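Local coordinates for protein potential RNA-dependent RNA polymerase (Human picobirnavirus, PDB 5I62) that synthesises RNA from ribonucleoside triphosphates on an RNA template, and probably serves both transcription and replication of the viral genome, at residues Leu85-Ile99 against Tyr308-Ser322. Numbering follows the deposited sequence.
Sequences LKERMSDIDSYYDSI and YNWGEIRYGIHGMGS
The ring of Tyr96 is sandwiched between Arg314 and His318. On one face the Arg314 guanidinium lies nearly parallel, planes 6° apart and Arg314 CZ 4.0 Å from the Tyr96 ring centroid, an off-centre cation-pi stack; Arg314 CD adds a CH-pi contact. On the opposite face sits His318 CB, while the imidazole turns an edge to the ring in an offset edge-to-face pair. Arg314 runs past the ring on an extended chain, its CG opposite the main-chain N (chi1 -177°), and NH1 meets Asp93 OD1 in a 2.7 Å salt bridge, nearly straight (166°) and in the guanidinium plane. A water at the same group's edge, also in plane, relays Arg314 NH2 to Asp97 OD2; these bonds and the Tyr96 face together fix the guanidinium's rotation.

Farther along, Gly319 N donates to Tyr95 O at 2.8 Å. Tyr95 OH lies 2.7 Å from Ser322 OG, itself hydrogen-bonded to Asp266. Toward the other end, Leu85, Met89 and Ile92 pack around Tyr308, Leu85 CD2 at the ring edge.

Behind this shell, His318 ND1 is bonded to Gly319 O and NE2 to Ile304 O, fixing the imidazole. Helix 89-97 is thus docked along the hairpin of strands 306-309 and 312-314 and its following loop, within the viral RNA-dependent RNA polymerase fold.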
loop_
_atom_site.group_PDB
_atom_site.type_symbol
_atom_site.label_atom_id
_atom_site.label_comp_id
_atom_site.label_asym_id
_atom_site.label_seq_id
_atom_site.Cartn_x
_atom_site.Cartn_y
_atom_site.Cartn_z
ATOM N N LEU A 85 16.224 -15.795 3.383
ATOM C CA LEU A 85 15.985 -15.872 1.943
ATOM C C LEU A 85 15.587 -17.279 1.508
ATOM O O LEU A 85 14.679 -17.461 0.686
ATOM C CB LEU A 85 17.239 -15.418 1.188
ATOM C CG LEU A 85 17.158 -15.534 -0.335
ATOM C CD1 LEU A 85 16.073 -14.594 -0.913
ATOM C CD2 LEU A 85 18.511 -15.274 -0.977
ATOM N N LYS A 86 16.262 -18.292 2.056
ATOM C CA LYS A 86 15.943 -19.679 1.731
ATOM C C LYS A 86 14.469 -20.017 1.979
ATOM O O LYS A 86 13.946 -20.944 1.350
ATOM C CB LYS A 86 16.821 -20.631 2.544
ATOM C CG LYS A 86 16.284 -20.838 3.961
ATOM C CD LYS A 86 16.994 -21.947 4.711
ATOM C CE LYS A 86 17.691 -21.429 5.889
ATOM N NZ LYS A 86 18.587 -22.425 6.537
ATOM N N GLU A 87 13.787 -19.300 2.877
ATOM C CA GLU A 87 12.374 -19.570 3.156
ATOM C C GLU A 87 11.422 -18.583 2.481
ATOM O O GLU A 87 10.220 -18.611 2.766
ATOM C CB GLU A 87 12.130 -19.583 4.665
ATOM C CG GLU A 87 13.029 -20.550 5.416
ATOM C CD GLU A 87 13.086 -20.248 6.907
ATOM O OE1 GLU A 87 14.153 -20.485 7.528
ATOM O OE2 GLU A 87 12.073 -19.758 7.467
ATOM N N ARG A 88 11.939 -17.729 1.593
ATOM C CA ARG A 88 11.168 -16.735 0.870
ATOM C C ARG A 88 11.198 -16.967 -0.634
ATOM O O ARG A 88 10.655 -16.150 -1.376
ATOM C CB ARG A 88 11.696 -15.323 1.181
ATOM C CG ARG A 88 11.536 -14.892 2.650
ATOM C CD ARG A 88 12.134 -13.521 2.915
ATOM N NE ARG A 88 11.466 -12.476 2.148
ATOM C CZ ARG A 88 12.042 -11.335 1.777
ATOM N NH1 ARG A 88 13.314 -11.090 2.104
ATOM N NH2 ARG A 88 11.355 -10.441 1.079
ATOM N N MET A 89 11.840 -18.045 -1.106
ATOM C CA MET A 89 12.002 -18.238 -2.546
ATOM C C MET A 89 10.665 -18.458 -3.238
ATOM O O MET A 89 10.503 -18.083 -4.408
ATOM C CB MET A 89 12.936 -19.415 -2.829
ATOM C CG MET A 89 14.364 -19.224 -2.335
ATOM S SD MET A 89 15.193 -17.773 -3.032
ATOM C CE MET A 89 14.984 -18.049 -4.791
ATOM N N SER A 90 9.714 -19.093 -2.547
ATOM C CA SER A 90 8.370 -19.259 -3.094
ATOM C C SER A 90 7.665 -17.920 -3.241
ATOM O O SER A 90 6.886 -17.719 -4.182
ATOM C CB SER A 90 7.546 -20.180 -2.199
ATOM O OG SER A 90 7.908 -21.527 -2.403
ATOM N N ASP A 91 7.907 -17.006 -2.298
ATOM C CA ASP A 91 7.343 -15.667 -2.391
ATOM C C ASP A 91 7.840 -14.959 -3.641
ATOM O O ASP A 91 7.093 -14.202 -4.268
ATOM C CB ASP A 91 7.701 -14.864 -1.143
ATOM C CG ASP A 91 7.149 -15.486 0.123
ATOM O OD1 ASP A 91 6.132 -16.209 0.021
ATOM O OD2 ASP A 91 7.723 -15.248 1.212
ATOM N N ILE A 92 9.105 -15.191 -4.012
ATOM C CA ILE A 92 9.654 -14.622 -5.241
ATOM C C ILE A 92 9.082 -15.320 -6.463
ATOM O O ILE A 92 8.654 -14.658 -7.415
ATOM C CB ILE A 92 11.189 -14.703 -5.248
ATOM C CG1 ILE A 92 11.787 -14.040 -4.012
ATOM C CG2 ILE A 92 11.748 -14.095 -6.555
ATOM C CD1 ILE A 92 13.297 -14.146 -3.998
ATOM N N ASP A 93 9.126 -16.663 -6.459
ATOM C CA ASP A 93 8.562 -17.473 -7.535
ATOM C C ASP A 93 7.172 -16.981 -7.922
ATOM O O ASP A 93 6.826 -16.927 -9.106
ATOM C CB ASP A 93 8.473 -18.943 -7.114
ATOM C CG ASP A 93 9.838 -19.619 -6.976
ATOM O OD1 ASP A 93 10.845 -19.078 -7.485
ATOM O OD2 ASP A 93 9.885 -20.715 -6.359
ATOM N N SER A 94 6.358 -16.637 -6.919
ATOM C CA SER A 94 4.969 -16.232 -7.150
ATOM C C SER A 94 4.858 -15.100 -8.166
ATOM O O SER A 94 3.960 -15.096 -9.012
ATOM C CB SER A 94 4.328 -15.822 -5.823
ATOM O OG SER A 94 2.934 -15.581 -5.977
ATOM N N TYR A 95 5.782 -14.135 -8.114
ATOM C CA TYR A 95 5.725 -13.025 -9.061
ATOM C C TYR A 95 5.946 -13.480 -10.496
ATOM O O TYR A 95 5.442 -12.846 -11.433
ATOM C CB TYR A 95 6.750 -11.953 -8.692
ATOM C CG TYR A 95 6.305 -11.112 -7.534
ATOM C CD1 TYR A 95 6.473 -11.545 -6.229
ATOM C CD2 TYR A 95 5.646 -9.915 -7.750
ATOM C CE1 TYR A 95 6.040 -10.786 -5.166
ATOM C CE2 TYR A 95 5.201 -9.145 -6.695
ATOM C CZ TYR A 95 5.400 -9.588 -5.408
ATOM O OH TYR A 95 4.957 -8.816 -4.364
ATOM N N TYR A 96 6.743 -14.527 -10.693
ATOM C CA TYR A 96 7.066 -15.014 -12.026
ATOM C C TYR A 96 6.053 -16.042 -12.509
ATOM O O TYR A 96 5.744 -16.098 -13.697
ATOM C CB TYR A 96 8.471 -15.631 -12.032
ATOM C CG TYR A 96 9.559 -14.592 -11.881
ATOM C CD1 TYR A 96 9.977 -14.179 -10.628
ATOM C CD2 TYR A 96 10.145 -14.008 -12.999
ATOM C CE1 TYR A 96 10.965 -13.205 -10.480
ATOM C CE2 TYR A 96 11.135 -13.040 -12.871
ATOM C CZ TYR A 96 11.536 -12.642 -11.612
ATOM O OH TYR A 96 12.513 -11.677 -11.486
ATOM N N ASP A 97 5.539 -16.855 -11.598
ATOM C CA ASP A 97 4.685 -17.969 -11.979
ATOM C C ASP A 97 3.204 -17.603 -12.005
ATOM O O ASP A 97 2.433 -18.237 -12.723
ATOM C CB ASP A 97 4.935 -19.139 -11.027
ATOM C CG ASP A 97 6.354 -19.689 -11.145
ATOM O OD1 ASP A 97 6.979 -19.524 -12.220
ATOM O OD2 ASP A 97 6.864 -20.252 -10.152
ATOM N N SER A 98 2.785 -16.582 -11.261
ATOM C CA SER A 98 1.358 -16.299 -11.156
ATOM C C SER A 98 0.789 -15.565 -12.365
ATOM O O SER A 98 -0.427 -15.400 -12.443
ATOM C CB SER A 98 1.056 -15.485 -9.894
ATOM O OG SER A 98 1.479 -16.173 -8.723
ATOM N N ILE A 99 1.622 -15.080 -13.288
ATOM C CA ILE A 99 1.099 -14.316 -14.416
ATOM C C ILE A 99 0.734 -15.183 -15.602
ATOM O O ILE A 99 0.327 -14.650 -16.640
ATOM C CB ILE A 99 2.081 -13.233 -14.887
ATOM C CG1 ILE A 99 3.407 -13.889 -15.307
ATOM C CG2 ILE A 99 2.255 -12.187 -13.787
ATOM C CD1 ILE A 99 4.357 -12.965 -15.974
ATOM N N TYR A 308 18.339 -10.634 -5.806
ATOM C CA TYR A 308 17.802 -11.173 -4.562
ATOM C C TYR A 308 18.885 -11.643 -3.596
ATOM O O TYR A 308 18.568 -11.994 -2.452
ATOM C CB TYR A 308 16.821 -12.320 -4.853
ATOM C CG TYR A 308 17.420 -13.466 -5.645
ATOM C CD1 TYR A 308 17.995 -14.555 -5.000
ATOM C CD2 TYR A 308 17.390 -13.465 -7.035
ATOM C CE1 TYR A 308 18.539 -15.603 -5.712
ATOM C CE2 TYR A 308 17.930 -14.511 -7.767
ATOM C CZ TYR A 308 18.502 -15.579 -7.097
ATOM O OH TYR A 308 19.050 -16.620 -7.813
ATOM N N ASN A 309 20.145 -11.637 -4.020
ATOM C CA ASN A 309 21.276 -11.935 -3.152
ATOM C C ASN A 309 22.505 -11.292 -3.779
ATOM O O ASN A 309 22.473 -10.857 -4.927
ATOM C CB ASN A 309 21.462 -13.446 -2.963
ATOM C CG ASN A 309 22.407 -13.791 -1.802
ATOM O OD1 ASN A 309 22.841 -12.921 -1.051
ATOM N ND2 ASN A 309 22.713 -15.071 -1.660
ATOM N N TRP A 310 23.589 -11.213 -3.003
ATOM C CA TRP A 310 24.833 -10.688 -3.557
ATOM C C TRP A 310 25.265 -11.547 -4.738
ATOM O O TRP A 310 25.497 -12.748 -4.589
ATOM C CB TRP A 310 25.926 -10.656 -2.493
ATOM C CG TRP A 310 27.171 -10.023 -2.984
ATOM C CD1 TRP A 310 28.199 -10.631 -3.645
ATOM C CD2 TRP A 310 27.522 -8.645 -2.877
ATOM N NE1 TRP A 310 29.180 -9.713 -3.948
ATOM C CE2 TRP A 310 28.794 -8.487 -3.477
ATOM C CE3 TRP A 310 26.897 -7.530 -2.313
ATOM C CZ2 TRP A 310 29.442 -7.260 -3.544
ATOM C CZ3 TRP A 310 27.545 -6.306 -2.372
ATOM C CH2 TRP A 310 28.808 -6.181 -2.987
ATOM N N GLY A 311 25.344 -10.945 -5.919
ATOM C CA GLY A 311 25.764 -11.699 -7.082
ATOM C C GLY A 311 24.710 -12.594 -7.703
ATOM O O GLY A 311 25.041 -13.427 -8.545
ATOM N N GLU A 312 23.444 -12.469 -7.308
ATOM C CA GLU A 312 22.397 -13.340 -7.827
ATOM C C GLU A 312 21.248 -12.497 -8.343
ATOM O O GLU A 312 20.716 -11.660 -7.611
ATOM C CB GLU A 312 21.913 -14.331 -6.769
ATOM C CG GLU A 312 23.030 -15.228 -6.278
ATOM C CD GLU A 312 22.512 -16.363 -5.435
ATOM O OE1 GLU A 312 21.749 -17.196 -5.971
ATOM O OE2 GLU A 312 22.846 -16.409 -4.237
ATOM N N ILE A 313 20.866 -12.740 -9.593
ATOM C CA ILE A 313 19.889 -11.935 -10.301
ATOM C C ILE A 313 18.953 -12.870 -11.056
ATOM O O ILE A 313 19.387 -13.835 -11.691
ATOM C CB ILE A 313 20.567 -10.936 -11.261
ATOM C CG1 ILE A 313 21.585 -10.054 -10.523
ATOM C CG2 ILE A 313 19.513 -10.067 -11.969
ATOM C CD1 ILE A 313 22.431 -9.184 -11.470
ATOM N N ARG A 314 17.672 -12.583 -10.995
ATOM C CA ARG A 314 16.679 -13.349 -11.727
ATOM C C ARG A 314 16.103 -12.474 -12.831
ATOM O O ARG A 314 15.927 -11.274 -12.630
ATOM C CB ARG A 314 15.593 -13.824 -10.768
ATOM C CG ARG A 314 14.544 -14.692 -11.404
ATOM C CD ARG A 314 13.710 -15.340 -10.331
ATOM N NE ARG A 314 12.716 -16.208 -10.943
ATOM C CZ ARG A 314 11.952 -17.042 -10.256
ATOM N NH1 ARG A 314 12.078 -17.121 -8.935
ATOM N NH2 ARG A 314 11.059 -17.781 -10.893
ATOM N N TYR A 315 15.810 -13.074 -13.994
ATOM C CA TYR A 315 15.322 -12.364 -15.178
ATOM C C TYR A 315 13.968 -12.917 -15.620
ATOM O O TYR A 315 13.531 -13.973 -15.162
ATOM C CB TYR A 315 16.322 -12.464 -16.341
ATOM C CG TYR A 315 17.714 -11.960 -15.992
ATOM C CD1 TYR A 315 18.625 -12.773 -15.324
ATOM C CD2 TYR A 315 18.100 -10.664 -16.313
ATOM C CE1 TYR A 315 19.915 -12.298 -14.997
ATOM C CE2 TYR A 315 19.367 -10.182 -15.979
ATOM C CZ TYR A 315 20.269 -11.001 -15.332
ATOM O OH TYR A 315 21.520 -10.498 -15.004
ATOM N N GLY A 316 13.310 -12.191 -16.522
ATOM C CA GLY A 316 12.058 -12.621 -17.113
ATOM C C GLY A 316 10.886 -11.730 -16.702
ATOM O O GLY A 316 10.958 -10.948 -15.751
ATOM N N ILE A 317 9.776 -11.855 -17.443
ATOM C CA ILE A 317 8.606 -11.047 -17.105
ATOM C C ILE A 317 7.960 -11.573 -15.825
ATOM O O ILE A 317 8.125 -12.740 -15.444
ATOM C CB ILE A 317 7.590 -10.989 -18.262
ATOM C CG1 ILE A 317 7.036 -12.380 -18.588
ATOM C CG2 ILE A 317 8.211 -10.323 -19.486
ATOM C CD1 ILE A 317 5.798 -12.334 -19.511
ATOM N N HIS A 318 7.236 -10.698 -15.139
ATOM C CA HIS A 318 6.654 -11.047 -13.850
ATOM C C HIS A 318 5.462 -10.127 -13.598
ATOM O O HIS A 318 5.121 -9.280 -14.428
ATOM C CB HIS A 318 7.714 -10.956 -12.736
ATOM C CG HIS A 318 8.481 -9.662 -12.740
ATOM N ND1 HIS A 318 7.929 -8.461 -12.349
ATOM C CD2 HIS A 318 9.761 -9.387 -13.086
ATOM C CE1 HIS A 318 8.833 -7.503 -12.449
ATOM N NE2 HIS A 318 9.957 -8.037 -12.896
ATOM N N GLY A 319 4.814 -10.317 -12.452
ATOM C CA GLY A 319 3.711 -9.465 -12.075
ATOM C C GLY A 319 4.206 -8.082 -11.676
ATOM O O GLY A 319 5.367 -7.717 -11.860
ATOM N N MET A 320 3.291 -7.299 -11.106
ATOM C CA MET A 320 3.630 -5.953 -10.672
ATOM C C MET A 320 4.791 -5.979 -9.693
ATOM O O MET A 320 4.698 -6.580 -8.622
ATOM C CB MET A 320 2.429 -5.278 -10.027
ATOM C CG MET A 320 2.785 -3.975 -9.356
ATOM S SD MET A 320 3.293 -2.734 -10.564
ATOM C CE MET A 320 1.664 -2.286 -11.225
ATOM N N GLY A 321 5.884 -5.305 -10.052
ATOM C CA GLY A 321 6.981 -5.158 -9.113
ATOM C C GLY A 321 6.550 -4.243 -7.987
ATOM O O GLY A 321 6.579 -3.020 -8.135
ATOM N N SER A 322 6.109 -4.830 -6.873
ATOM C CA SER A 322 5.572 -4.089 -5.736
ATOM C C SER A 322 6.594 -3.092 -5.209
ATOM O O SER A 322 7.492 -3.484 -4.456
ATOM C CB SER A 322 5.163 -5.055 -4.617
ATOM O OG SER A 322 4.618 -6.263 -5.145
HETATM O O HOH W 1 12.926 -10.315 -13.792
HETATM O O HOH W 2 7.886 -15.316 -16.014
HETATM O O HOH W 3 9.444 -20.077 -10.358
#